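Local coordinates for F5/8 type C domain protein (Bacteroides ovatus, PDB 4ZRX) that probably hydrolyses alpha-L-fucosidic linkages in sugar chains and carries an F5/8 type C domain of a kind that often binds carbohydrate, at residues R235-N240 against K419-G424; R400-T405 against E445-A450; L475-W480 against N576-G581. One frame throughout, in Å; residues are numbered along the deposited sequence.

Contact 1: residues R235-N240 against K419-G424; sequences RETEWN and KGTTIG
Glu236, Thr421 and Thr422 share a single water that three backbone groups grip. It donates to Glu236 O at 2.7 Å and to Thr422 O at 2.6 Å, and it accepts from Thr421 N. One molecule thus ties the loop at Glu236 to the residues just past strand 413-420. Beside it the hydroxyls Thr237 OG1 and Thr421 OG1 meet at 2.7 Å, their side chains crossing at about a right angle.

Thr422 buries more surface than any other residue of the contact and works with both of its branches. Its hydroxyl, set between the backbone N and the carbonyl carbon (chi1 53°), accepts from Glu238 N, with Thr422 OG1 3.0 Å from that nitrogen and an N-H...O angle of 157°. The same rotation leaves CG2 anti to the carbonyl carbon and sends the methyl over the indole of Trp239, where Thr422 CG2 stands 3.8 Å from the centroid of the six-membered ring in a CH-pi contact displaced toward the rim. Arg447 lies on the opposite face in a cation-pi contact, so the ring is sandwiched between methyl and guanidinium.

The end of the Glu238 side chain leads away from 419-424. Arg225 is its main partner, through OE2, while Arg235 NH1 adds a salt bridge to Glu238 OE1 at 3.2 Å, in the guanidinium plane and on the syn lone pair. Gln399 and Asn322 hydrogen-bond to the Glu238 carbonyl.

The loop 235-240, in the TIM-barrel fucosidase region, is joined to the following beta-sheet region chiefly by hydroxyls, peptide groups, a water and one methyl packed on the indole. No salt bridge joins these segments, so the fit probably depends on precise backbone placement, with Arg447 adding charge beside it.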
ATOM      1  N   ARG A 235       9.489   1.901   3.567  1.00 14.59           N
ATOM      2  CA  ARG A 235      10.515   1.971   4.591  1.00 14.54           C
ATOM      3  C   ARG A 235      10.793   3.429   4.915  1.00 15.12           C
ATOM      4  O   ARG A 235      10.950   4.290   4.006  1.00 14.50           O
ATOM      5  CB  ARG A 235      11.813   1.431   4.034  1.00 14.50           C
ATOM      6  CG  ARG A 235      11.873  -0.091   3.756  1.00 15.29           C
ATOM      7  CD  ARG A 235      13.190  -0.486   3.071  1.00 15.36           C
ATOM      8  NE  ARG A 235      13.136  -1.932   2.811  1.00 16.59           N
ATOM      9  CZ  ARG A 235      12.431  -2.503   1.837  1.00 16.31           C
ATOM     10  NH1 ARG A 235      11.769  -1.777   0.938  1.00 15.57           N
ATOM     11  NH2 ARG A 235      12.399  -3.797   1.751  1.00 16.94           N
ATOM     12  N   GLU A 236      10.906   3.713   6.212  1.00 16.09           N
ATOM     13  CA  GLU A 236      11.437   5.022   6.623  1.00 17.03           C
ATOM     14  C   GLU A 236      12.838   5.313   6.068  1.00 15.89           C
ATOM     15  O   GLU A 236      13.111   6.462   5.686  1.00 16.45           O
ATOM     16  CB  GLU A 236      11.481   5.133   8.124  1.00 19.20           C
ATOM     17  CG  GLU A 236      10.082   5.185   8.713  1.00 20.87           C
ATOM     18  CD  GLU A 236      10.111   5.002  10.241  1.00 27.36           C
ATOM     19  OE1 GLU A 236      10.453   3.919  10.661  1.00 32.72           O
ATOM     20  OE2 GLU A 236       9.702   5.890  10.988  1.00 29.04           O
ATOM     21  N   THR A 237      13.697   4.312   6.003  1.00 15.45           N
ATOM     22  CA  THR A 237      15.011   4.464   5.404  1.00 15.14           C
ATOM     23  C   THR A 237      14.960   3.683   4.098  1.00 15.75           C
ATOM     24  O   THR A 237      14.996   2.431   4.122  1.00 15.76           O
ATOM     25  CB  THR A 237      16.071   3.876   6.274  1.00 16.34           C
ATOM     26  OG1 THR A 237      16.084   4.492   7.548  1.00 16.54           O
ATOM     27  CG2 THR A 237      17.482   3.960   5.647  1.00 16.85           C
ATOM     28  N   GLU A 238      14.785   4.414   2.979  1.00 15.33           N
ATOM     29  CA  GLU A 238      14.600   3.787   1.675  1.00 15.22           C
ATOM     30  C   GLU A 238      15.710   4.219   0.723  1.00 15.77           C
ATOM     31  O   GLU A 238      15.696   5.377   0.214  1.00 15.32           O
ATOM     32  CB  GLU A 238      13.228   4.098   1.108  1.00 15.28           C
ATOM     33  CG  GLU A 238      12.888   3.288  -0.172  1.00 15.53           C
ATOM     34  CD  GLU A 238      12.646   1.812   0.065  1.00 17.44           C
ATOM     35  OE1 GLU A 238      11.609   1.414   0.664  1.00 17.80           O
ATOM     36  OE2 GLU A 238      13.501   0.955  -0.315  1.00 19.44           O
ATOM     37  N   TRP A 239      16.665   3.310   0.530  1.00 15.60           N
ATOM     38  CA  TRP A 239      17.799   3.469  -0.406  1.00 16.02           C
ATOM     39  C   TRP A 239      17.394   2.932  -1.775  1.00 16.13           C
ATOM     40  O   TRP A 239      17.196   1.733  -1.950  1.00 16.52           O
ATOM     41  CB  TRP A 239      19.026   2.713   0.089  1.00 17.12           C
ATOM     42  CG  TRP A 239      19.707   3.427   1.182  1.00 17.30           C
ATOM     43  CD1 TRP A 239      19.683   3.116   2.492  1.00 17.38           C
ATOM     44  CD2 TRP A 239      20.430   4.664   1.079  1.00 17.09           C
ATOM     45  NE1 TRP A 239      20.336   4.052   3.210  1.00 17.62           N
ATOM     46  CE2 TRP A 239      20.816   5.013   2.376  1.00 17.34           C
ATOM     47  CE3 TRP A 239      20.774   5.498   0.024  1.00 17.60           C
ATOM     48  CZ2 TRP A 239      21.519   6.164   2.668  1.00 17.51           C
ATOM     49  CZ3 TRP A 239      21.467   6.667   0.308  1.00 17.54           C
ATOM     50  CH2 TRP A 239      21.848   6.972   1.646  1.00 17.85           C
ATOM     51  N   ASN A 240      17.231   3.833  -2.736  1.00 16.40           N
ATOM     52  CA  ASN A 240      17.003   3.420  -4.112  1.00 16.99           C
ATOM     53  C   ASN A 240      18.269   3.208  -4.882  1.00 17.42           C
ATOM     54  O   ASN A 240      18.267   2.635  -5.973  1.00 18.72           O
ATOM     55  CB  ASN A 240      16.024   4.377  -4.753  1.00 16.62           C
ATOM     56  CG  ASN A 240      14.607   4.195  -4.207  1.00 16.67           C
ATOM     57  OD1 ASN A 240      14.248   3.090  -3.744  1.00 16.82           O
ATOM     58  ND2 ASN A 240      13.850   5.216  -4.238  1.00 18.30           N
ATOM     59  N   LYS A 419      12.723  13.940  12.649  1.00 19.07           N
ATOM     60  CA  LYS A 419      14.007  13.452  12.307  1.00 20.10           C
ATOM     61  C   LYS A 419      13.791  12.349  11.299  1.00 18.62           C
ATOM     62  O   LYS A 419      12.831  11.599  11.448  1.00 20.04           O
ATOM     63  CB  LYS A 419      14.693  12.850  13.503  1.00 23.01           C
ATOM     64  CG  LYS A 419      15.435  13.860  14.389  1.00 27.41           C
ATOM     65  CD  LYS A 419      16.193  13.104  15.525  1.00 30.24           C
ATOM     66  CE  LYS A 419      17.618  12.998  15.265  1.00 31.80           C
ATOM     67  NZ  LYS A 419      18.322  14.317  15.372  1.00 31.89           N
ATOM     68  N   GLY A 420      14.723  12.209  10.374  1.00 17.75           N
ATOM     69  CA  GLY A 420      14.653  11.169   9.365  1.00 16.97           C
ATOM     70  C   GLY A 420      16.056  10.739   8.981  1.00 16.23           C
ATOM     71  O   GLY A 420      17.038  11.173   9.558  1.00 16.90           O
ATOM     72  N   THR A 421      16.079   9.793   8.052  1.00 15.40           N
ATOM     73  CA  THR A 421      17.294   9.191   7.570  1.00 15.25           C
ATOM     74  C   THR A 421      17.479   9.622   6.110  1.00 15.04           C
ATOM     75  O   THR A 421      18.016  10.696   5.865  1.00 14.98           O
ATOM     76  CB  THR A 421      17.256   7.700   7.805  1.00 15.92           C
ATOM     77  OG1 THR A 421      16.025   7.157   7.359  1.00 15.80           O
ATOM     78  CG2 THR A 421      17.449   7.403   9.273  1.00 17.32           C
ATOM     79  N   THR A 422      17.015   8.816   5.177  1.00 14.79           N
ATOM     80  CA  THR A 422      16.996   9.150   3.773  1.00 15.02           C
ATOM     81  C   THR A 422      15.953  10.211   3.461  1.00 14.63           C
ATOM     82  O   THR A 422      14.995  10.399   4.199  1.00 14.80           O
ATOM     83  CB  THR A 422      16.706   7.893   2.924  1.00 14.77           C
ATOM     84  OG1 THR A 422      15.527   7.277   3.421  1.00 14.15           O
ATOM     85  CG2 THR A 422      17.863   6.959   2.971  1.00 15.82           C
ATOM     86  N   ILE A 423      16.162  10.914   2.340  1.00 15.25           N
ATOM     87  CA  ILE A 423      15.148  11.734   1.738  1.00 14.90           C
ATOM     88  C   ILE A 423      14.806  11.152   0.371  1.00 14.89           C
ATOM     89  O   ILE A 423      13.768  10.589   0.212  1.00 14.63           O
ATOM     90  CB  ILE A 423      15.576  13.220   1.663  1.00 14.99           C
ATOM     91  CG1 ILE A 423      15.709  13.765   3.080  1.00 15.57           C
ATOM     92  CG2 ILE A 423      14.571  13.988   0.860  1.00 15.95           C
ATOM     93  CD1 ILE A 423      16.240  15.161   3.151  1.00 15.96           C
ATOM     94  N   GLY A 424      15.751  11.202  -0.572  1.00 14.72           N
ATOM     95  CA  GLY A 424      15.485  10.634  -1.883  1.00 14.84           C
ATOM     96  C   GLY A 424      14.608  11.549  -2.713  1.00 15.63           C
ATOM     97  O   GLY A 424      14.649  12.782  -2.618  1.00 15.68           O
TER
HETATM   98  O   HOH W   1      13.968   9.028   6.178  1.00 14.00           O

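Contact 2: residues R400-T405 against E445-A450; sequences RVEAFT and ECRLTA
Val401 and Cys446 form a non-hydrogen-bonded antiparallel pair on the buried, close-packed side of this contact, where Val401 CG2 also meets Ala450 CB at 3.7 Å. Just beyond, Arg447 N donates to Arg400 O, and the extended Arg400 side chain runs alongside the turn until NH1 donates to Thr449 O at 2.9 Å.

Arg447 meets Glu402 at about a right angle. Its NE donates to OE2 of Glu402 at 2.9 Å in an almost straight, salt-bridging hydrogen bond (175°), the oxygen lying in the guanidinium plane while the nitrogen comes from above the carboxylate plane. Arg271 is the stronger partner of that same OE2, and a water also links it to Arg447 NH2, so positive charge gathers round one oxygen.

The Glu445 side is looser. Glu445 is exposed, extended past the methyl of Ala403, and its OE1 lies 4.4 Å from OE1 of Glu402; a water donating to both oxygens probably eases the repulsion.

In the backbone beneath these carboxylates, Glu402 N and Ala403 N both donate to Glu445 O, reaching it from the same face of its plane. Two residues opposite one make a classic beta bulge, here in a four-stranded antiparallel sheet.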
ATOM      1  N   ARG A 400      21.796  10.914  -1.429  1.00 17.73           N
ATOM      2  CA  ARG A 400      22.937  11.210  -0.548  1.00 18.43           C
ATOM      3  C   ARG A 400      22.613  11.405   0.908  1.00 17.47           C
ATOM      4  O   ARG A 400      23.438  11.114   1.741  1.00 18.23           O
ATOM      5  CB  ARG A 400      23.648  12.451  -1.074  1.00 19.03           C
ATOM      6  CG  ARG A 400      24.103  12.241  -2.516  1.00 20.88           C
ATOM      7  CD  ARG A 400      24.882  13.393  -3.031  1.00 22.23           C
ATOM      8  NE  ARG A 400      25.324  13.152  -4.403  1.00 22.66           N
ATOM      9  CZ  ARG A 400      26.356  13.769  -4.973  1.00 24.32           C
ATOM     10  NH1 ARG A 400      27.052  14.704  -4.319  1.00 25.32           N
ATOM     11  NH2 ARG A 400      26.657  13.488  -6.232  1.00 25.68           N
ATOM     12  N   VAL A 401      21.439  11.900   1.235  1.00 17.02           N
ATOM     13  CA  VAL A 401      21.090  12.199   2.620  1.00 16.11           C
ATOM     14  C   VAL A 401      20.921  10.917   3.416  1.00 16.63           C
ATOM     15  O   VAL A 401      20.315   9.946   2.976  1.00 15.72           O
ATOM     16  CB  VAL A 401      19.876  13.135   2.736  1.00 16.29           C
ATOM     17  CG1 VAL A 401      19.471  13.355   4.197  1.00 16.26           C
ATOM     18  CG2 VAL A 401      20.214  14.490   2.100  1.00 17.00           C
ATOM     19  N   GLU A 402      21.619  10.904   4.571  1.00 16.22           N
ATOM     20  CA  GLU A 402      21.600   9.769   5.477  1.00 16.33           C
ATOM     21  C   GLU A 402      20.930  10.025   6.832  1.00 15.76           C
ATOM     22  O   GLU A 402      20.422   9.081   7.439  1.00 16.38           O
ATOM     23  CB  GLU A 402      22.986   9.263   5.699  1.00 17.17           C
ATOM     24  CG  GLU A 402      23.615   8.717   4.456  1.00 18.52           C
ATOM     25  CD  GLU A 402      25.082   8.376   4.626  1.00 20.11           C
ATOM     26  OE1 GLU A 402      25.805   9.281   5.117  1.00 21.56           O
ATOM     27  OE2 GLU A 402      25.545   7.202   4.287  1.00 21.91           O
ATOM     28  N   ALA A 403      20.952  11.266   7.314  1.00 15.99           N
ATOM     29  CA  ALA A 403      20.223  11.650   8.535  1.00 16.13           C
ATOM     30  C   ALA A 403      19.949  13.131   8.537  1.00 16.45           C
ATOM     31  O   ALA A 403      20.785  13.926   8.081  1.00 17.20           O
ATOM     32  CB  ALA A 403      21.046  11.291   9.771  1.00 17.62           C
ATOM     33  N   PHE A 404      18.769  13.516   9.021  1.00 16.33           N
ATOM     34  CA  PHE A 404      18.419  14.921   9.015  1.00 16.85           C
ATOM     35  C   PHE A 404      17.443  15.180  10.168  1.00 16.22           C
ATOM     36  O   PHE A 404      16.795  14.281  10.685  1.00 15.80           O
ATOM     37  CB  PHE A 404      17.796  15.400   7.687  1.00 16.57           C
ATOM     38  CG  PHE A 404      16.480  14.815   7.392  1.00 16.73           C
ATOM     39  CD1 PHE A 404      16.361  13.567   6.743  1.00 16.78           C
ATOM     40  CD2 PHE A 404      15.331  15.504   7.691  1.00 17.75           C
ATOM     41  CE1 PHE A 404      15.118  13.044   6.493  1.00 16.73           C
ATOM     42  CE2 PHE A 404      14.085  14.999   7.419  1.00 17.99           C
ATOM     43  CZ  PHE A 404      13.981  13.709   6.816  1.00 17.59           C
ATOM     44  N   THR A 405      17.354  16.457  10.524  1.00 16.34           N
ATOM     45  CA  THR A 405      16.492  16.972  11.551  1.00 16.78           C
ATOM     46  C   THR A 405      15.747  18.189  11.031  1.00 16.70           C
ATOM     47  O   THR A 405      16.316  18.959  10.276  1.00 16.85           O
ATOM     48  CB  THR A 405      17.352  17.389  12.777  1.00 18.13           C
ATOM     49  OG1 THR A 405      18.078  16.224  13.204  1.00 18.57           O
ATOM     50  CG2 THR A 405      16.449  17.876  13.942  1.00 19.02           C
ATOM     51  N   GLU A 445      23.881  13.926   8.405  1.00 21.98           N
ATOM     52  CA  GLU A 445      24.819  13.025   7.742  1.00 22.77           C
ATOM     53  C   GLU A 445      24.458  12.928   6.281  1.00 20.99           C
ATOM     54  O   GLU A 445      23.299  12.795   5.973  1.00 19.48           O
ATOM     55  CB  GLU A 445      24.744  11.616   8.334  1.00 25.60           C
ATOM     56  CG  GLU A 445      25.232  11.453   9.782  1.00 28.35           C
ATOM     57  CD  GLU A 445      24.977  10.027  10.271  1.00 34.75           C
ATOM     58  OE1 GLU A 445      25.135   9.056   9.459  1.00 36.36           O
ATOM     59  OE2 GLU A 445      24.548   9.876  11.437  1.00 38.70           O
ATOM     60  N   CYS A 446      25.465  12.896   5.417  1.00 20.70           N
ATOM     61  CA  CYS A 446      25.204  12.650   3.991  1.00 21.29           C
ATOM     62  C   CYS A 446      26.430  12.113   3.328  1.00 21.79           C
ATOM     63  O   CYS A 446      27.556  12.227   3.889  1.00 23.38           O
ATOM     64  CB  CYS A 446      24.696  13.875   3.294  1.00 21.06           C
ATOM     65  SG  CYS A 446      25.830  15.335   3.346  1.00 23.78           S
ATOM     66  N   ARG A 447      26.224  11.536   2.160  1.00 20.93           N
ATOM     67  CA  ARG A 447      27.289  11.089   1.306  1.00 21.51           C
ATOM     68  C   ARG A 447      27.714  12.233   0.429  1.00 22.39           C
ATOM     69  O   ARG A 447      26.887  12.847  -0.236  1.00 22.21           O
ATOM     70  CB  ARG A 447      26.807   9.909   0.462  1.00 21.09           C
ATOM     71  CG  ARG A 447      26.301   8.771   1.365  1.00 20.61           C
ATOM     72  CD  ARG A 447      25.677   7.634   0.542  1.00 20.62           C
ATOM     73  NE  ARG A 447      25.310   6.547   1.441  1.00 20.45           N
ATOM     74  CZ  ARG A 447      24.864   5.354   1.083  1.00 19.81           C
ATOM     75  NH1 ARG A 447      24.673   5.023  -0.204  1.00 20.42           N
ATOM     76  NH2 ARG A 447      24.578   4.481   2.034  1.00 19.89           N
ATOM     77  N   LEU A 448      29.041  12.491   0.376  1.00 23.61           N
ATOM     78  CA  LEU A 448      29.539  13.649  -0.385  1.00 24.53           C
ATOM     79  C   LEU A 448      28.737  14.910  -0.020  1.00 24.28           C
ATOM     80  O   LEU A 448      28.539  15.125   1.156  1.00 23.37           O
ATOM     81  CB  LEU A 448      29.504  13.412  -1.866  1.00 25.45           C
ATOM     82  CG  LEU A 448      30.319  12.245  -2.422  1.00 26.96           C
ATOM     83  CD1 LEU A 448      30.323  12.240  -3.970  1.00 27.56           C
ATOM     84  CD2 LEU A 448      31.764  12.232  -1.905  1.00 29.26           C
ATOM     85  N   THR A 449      28.354  15.759  -0.996  1.00 25.10           N
ATOM     86  CA  THR A 449      27.533  16.929  -0.745  1.00 24.70           C
ATOM     87  C   THR A 449      26.084  16.641  -1.095  1.00 24.17           C
ATOM     88  O   THR A 449      25.815  16.211  -2.216  1.00 25.70           O
ATOM     89  CB  THR A 449      28.087  18.102  -1.555  1.00 26.31           C
ATOM     90  OG1 THR A 449      29.426  18.351  -1.135  1.00 26.73           O
ATOM     91  CG2 THR A 449      27.295  19.371  -1.321  1.00 26.30           C
ATOM     92  N   ALA A 450      25.154  16.880  -0.161  1.00 22.19           N
ATOM     93  CA  ALA A 450      23.732  16.709  -0.405  1.00 21.50           C
ATOM     94  C   ALA A 450      23.165  17.887  -1.162  1.00 20.79           C
ATOM     95  O   ALA A 450      23.611  19.008  -0.937  1.00 21.26           O
ATOM     96  CB  ALA A 450      22.982  16.595   0.907  1.00 21.20           C
TER
HETATM   97  O   HOH W   2      24.139   4.829   5.097  1.00 20.58           O
HETATM   98  O   HOH W   3      26.850   8.734   7.511  1.00 35.69           O

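Contact 3: residues L475-W480 against N576-G581; sequences LPRSGW and NMNEIG
Arg477 and Trp480 form a mixed polar and apolar contact in the C-terminal domain, between the loop that leads into strand 481-485 of one sheet and the 3-10 segment 577-579 with the start of strand 580-584 of the other. The extended Arg477 chain brings its guanidinium side-on to one carbonyl: NE and NH2 both hydrogen-bond to Ile580 O, NE at 3.1 Å nearly along the C=O axis (173°) and NH2 at 2.8 Å from above the carbonyl plane. That oxygen sits in the guanidinium plane, whereas Asn578 O stands over one face, offset toward the rim. NE also makes a weak bond to Met577 O, and Glu470 forms a salt bridge with NH2. With an alanine here, Ile580 O would probably be left without these two donors and Glu470 without its charge partner, while Trp480 would lose the methylene lying over its ring.

That methylene is Arg477 CG, 3.6 Å above the indole plane. The fold is the antiparallel beta-sandwich of F5/8 type C (discoidin) domains. Trp480 also touches Ile490 and Leu492 of strand 488-492, whereas strand 580-584 pairs with strand 495-503.

Met577, present as selenomethionine, meets the ring at its edge. Its CG, anti to the backbone N (chi1 -163°), comes within 3.5 Å of Trp480 CE3; the two side chains pass in opposite directions, and the bend at chi3 leaves the terminal methyl CE beside Trp480 CB. The selenium is 5.4 Å from the six-membered ring's centroid, a Met-aromatic contact made at the edge. The 3-10 segment bearing Met577 O and Asn578 O is held locally by an Asx turn, in which Asn576 OD1 accepts from Asn578 N in the carbonyl plane, while Glu579 OE1 accepts from Asn576 N.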
ATOM      1  N   LEU A 475     -25.692  -0.116  19.315  1.00 37.67           N
ATOM      2  CA  LEU A 475     -25.725   1.218  19.935  1.00 39.42           C
ATOM      3  C   LEU A 475     -24.301   1.789  19.854  1.00 39.53           C
ATOM      4  O   LEU A 475     -23.417   1.352  20.616  1.00 38.23           O
ATOM      5  CB  LEU A 475     -26.200   1.149  21.399  1.00 39.48           C
ATOM      6  CG  LEU A 475     -26.529   2.518  22.029  1.00 41.30           C
ATOM      7  CD1 LEU A 475     -27.694   3.195  21.314  1.00 43.17           C
ATOM      8  CD2 LEU A 475     -26.875   2.336  23.497  1.00 40.83           C
ATOM      9  N   PRO A 476     -24.073   2.746  18.916  1.00 39.99           N
ATOM     10  CA  PRO A 476     -22.674   3.172  18.711  1.00 40.13           C
ATOM     11  C   PRO A 476     -22.065   3.692  20.019  1.00 39.58           C
ATOM     12  O   PRO A 476     -22.743   4.396  20.789  1.00 37.65           O
ATOM     13  CB  PRO A 476     -22.773   4.293  17.651  1.00 41.47           C
ATOM     14  CG  PRO A 476     -24.085   4.067  16.941  1.00 42.43           C
ATOM     15  CD  PRO A 476     -25.004   3.361  17.938  1.00 41.91           C
ATOM     16  N   ARG A 477     -20.813   3.316  20.274  1.00 38.68           N
ATOM     17  CA  ARG A 477     -20.156   3.681  21.535  1.00 38.68           C
ATOM     18  C   ARG A 477     -19.830   5.172  21.632  1.00 40.59           C
ATOM     19  O   ARG A 477     -19.563   5.664  22.736  1.00 40.73           O
ATOM     20  CB  ARG A 477     -18.866   2.887  21.745  1.00 37.70           C
ATOM     21  CG  ARG A 477     -19.087   1.399  21.730  1.00 35.65           C
ATOM     22  CD  ARG A 477     -17.912   0.635  22.252  1.00 34.65           C
ATOM     23  NE  ARG A 477     -18.187  -0.793  22.128  1.00 34.16           N
ATOM     24  CZ  ARG A 477     -18.133  -1.507  20.992  1.00 35.58           C
ATOM     25  NH1 ARG A 477     -17.782  -0.930  19.820  1.00 35.64           N
ATOM     26  NH2 ARG A 477     -18.429  -2.818  21.024  1.00 34.28           N
ATOM     27  N   SER A 478     -19.851   5.880  20.488  1.00 41.96           N
ATOM     28  CA  SER A 478     -19.721   7.340  20.470  1.00 44.34           C
ATOM     29  C   SER A 478     -20.705   8.075  21.407  1.00 44.74           C
ATOM     30  O   SER A 478     -20.429   9.183  21.842  1.00 46.27           O
ATOM     31  CB  SER A 478     -19.911   7.873  19.055  1.00 45.98           C
ATOM     32  OG  SER A 478     -21.274   7.764  18.657  1.00 46.92           O
ATOM     33  N   GLY A 479     -21.863   7.484  21.660  1.00 44.03           N
ATOM     34  CA  GLY A 479     -22.808   8.009  22.635  1.00 44.44           C
ATOM     35  C   GLY A 479     -22.560   7.545  24.071  1.00 43.81           C
ATOM     36  O   GLY A 479     -23.228   8.038  24.976  1.00 43.75           O
ATOM     37  N   TRP A 480     -21.648   6.585  24.297  1.00 42.18           N
ATOM     38  CA  TRP A 480     -21.419   6.043  25.663  1.00 41.16           C
ATOM     39  C   TRP A 480     -20.421   6.878  26.406  1.00 43.49           C
ATOM     40  O   TRP A 480     -19.628   7.564  25.795  1.00 45.78           O
ATOM     41  CB  TRP A 480     -20.875   4.598  25.686  1.00 38.60           C
ATOM     42  CG  TRP A 480     -21.651   3.566  24.932  1.00 36.26           C
ATOM     43  CD1 TRP A 480     -22.745   3.759  24.123  1.00 37.09           C
ATOM     44  CD2 TRP A 480     -21.310   2.192  24.817  1.00 33.64           C
ATOM     45  NE1 TRP A 480     -23.127   2.555  23.549  1.00 36.74           N
ATOM     46  CE2 TRP A 480     -22.240   1.588  23.943  1.00 34.08           C
ATOM     47  CE3 TRP A 480     -20.304   1.408  25.363  1.00 33.18           C
ATOM     48  CZ2 TRP A 480     -22.196   0.228  23.621  1.00 33.33           C
ATOM     49  CZ3 TRP A 480     -20.267   0.040  25.047  1.00 32.22           C
ATOM     50  CH2 TRP A 480     -21.205  -0.521  24.194  1.00 31.99           C
ATOM     51  N   ASN A 576     -12.466  -3.583  28.896  1.00 36.78           N
ATOM     52  CA  ASN A 576     -12.517  -2.257  28.271  1.00 39.59           C
ATOM     53  C   ASN A 576     -13.924  -2.049  27.726  1.00 37.45           C
ATOM     54  O   ASN A 576     -14.586  -2.995  27.301  1.00 32.74           O
ATOM     55  CB  ASN A 576     -11.509  -2.183  27.089  1.00 42.17           C
ATOM     56  CG  ASN A 576     -11.253  -0.725  26.556  1.00 48.88           C
ATOM     57  OD1 ASN A 576     -11.983  -0.177  25.690  1.00 49.46           O
ATOM     58  ND2 ASN A 576     -10.155  -0.125  27.029  1.00 51.89           N
HETATM   59  N   MSE A 577     -14.362  -0.807  27.688  1.00 37.72           N
HETATM   60  CA  MSE A 577     -15.631  -0.493  27.072  1.00 37.59           C
HETATM   61  C   MSE A 577     -15.796  -1.010  25.599  1.00 36.70           C
HETATM   62  O   MSE A 577     -16.912  -1.351  25.159  1.00 35.95           O
HETATM   63  CB  MSE A 577     -15.804   1.018  27.110  1.00 40.15           C
HETATM   64  CG  MSE A 577     -17.198   1.437  26.895  1.00 41.22           C
HETATM   65 SE   MSE A 577     -17.410   3.320  27.410  0.75 45.40          SE
HETATM   66  CE  MSE A 577     -16.784   4.149  25.768  1.00 45.87           C
ATOM     67  N   ASN A 578     -14.697  -1.005  24.835  1.00 36.14           N
ATOM     68  CA  ASN A 578     -14.702  -1.510  23.452  1.00 37.54           C
ATOM     69  C   ASN A 578     -14.894  -3.029  23.349  1.00 35.00           C
ATOM     70  O   ASN A 578     -15.143  -3.519  22.241  1.00 35.23           O
ATOM     71  CB  ASN A 578     -13.413  -1.091  22.685  1.00 40.63           C
ATOM     72  CG  ASN A 578     -13.479   0.346  22.119  1.00 45.87           C
ATOM     73  OD1 ASN A 578     -14.553   0.919  21.902  1.00 49.36           O
ATOM     74  ND2 ASN A 578     -12.307   0.926  21.857  1.00 50.59           N
ATOM     75  N   GLU A 579     -14.789  -3.756  24.482  1.00 31.39           N
ATOM     76  CA  GLU A 579     -15.052  -5.201  24.529  1.00 29.91           C
ATOM     77  C   GLU A 579     -16.506  -5.528  24.906  1.00 29.31           C
ATOM     78  O   GLU A 579     -16.816  -6.703  25.096  1.00 28.46           O
ATOM     79  CB  GLU A 579     -14.137  -5.853  25.568  1.00 29.50           C
ATOM     80  CG  GLU A 579     -12.628  -5.623  25.208  1.00 31.45           C
ATOM     81  CD  GLU A 579     -11.699  -6.256  26.221  1.00 32.15           C
ATOM     82  OE1 GLU A 579     -11.790  -5.935  27.413  1.00 32.99           O
ATOM     83  OE2 GLU A 579     -10.845  -7.081  25.814  1.00 32.50           O
ATOM     84  N   ILE A 580     -17.333  -4.508  25.133  1.00 28.74           N
ATOM     85  CA  ILE A 580     -18.705  -4.717  25.473  1.00 29.21           C
ATOM     86  C   ILE A 580     -19.560  -4.265  24.309  1.00 29.23           C
ATOM     87  O   ILE A 580     -19.269  -3.229  23.695  1.00 30.21           O
ATOM     88  CB  ILE A 580     -19.052  -3.901  26.738  1.00 30.77           C
ATOM     89  CG1 ILE A 580     -18.235  -4.407  27.935  1.00 30.89           C
ATOM     90  CG2 ILE A 580     -20.535  -3.936  26.988  1.00 31.12           C
ATOM     91  CD1 ILE A 580     -18.508  -5.837  28.319  1.00 31.43           C
ATOM     92  N   GLY A 581     -20.605  -5.035  24.002  1.00 29.26           N
ATOM     93  CA  GLY A 581     -21.666  -4.603  23.076  1.00 29.34           C
ATOM     94  C   GLY A 581     -23.023  -4.833  23.725  1.00 30.00           C
ATOM     95  O   GLY A 581     -23.158  -5.564  24.716  1.00 29.05           O
TER

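Contacts 1 and 2 are neighbours, with centres 10 Å apart, and meet in one four-stranded sheet, where strands 401-410 and 413-420 lie side by side. They touch directly: Gly420 N is 2.9 Å from Phe404 O, and Lys419 NZ is 2.9 Å from Thr405 OG1, both probable hydrogen bonds. Trp239 of contact 1 also reaches Arg447 and Glu402 of contact 2. Contact 1 joins the fucosidase region to an edge strand of the sheet, and contact 2 joins two strands further in. Contact 3 belongs to a separate domain, its centre 40 Å from that of contact 1 and 48 Å from that of contact 2; its nearest atoms are about 25 Å and 33 Å from theirs.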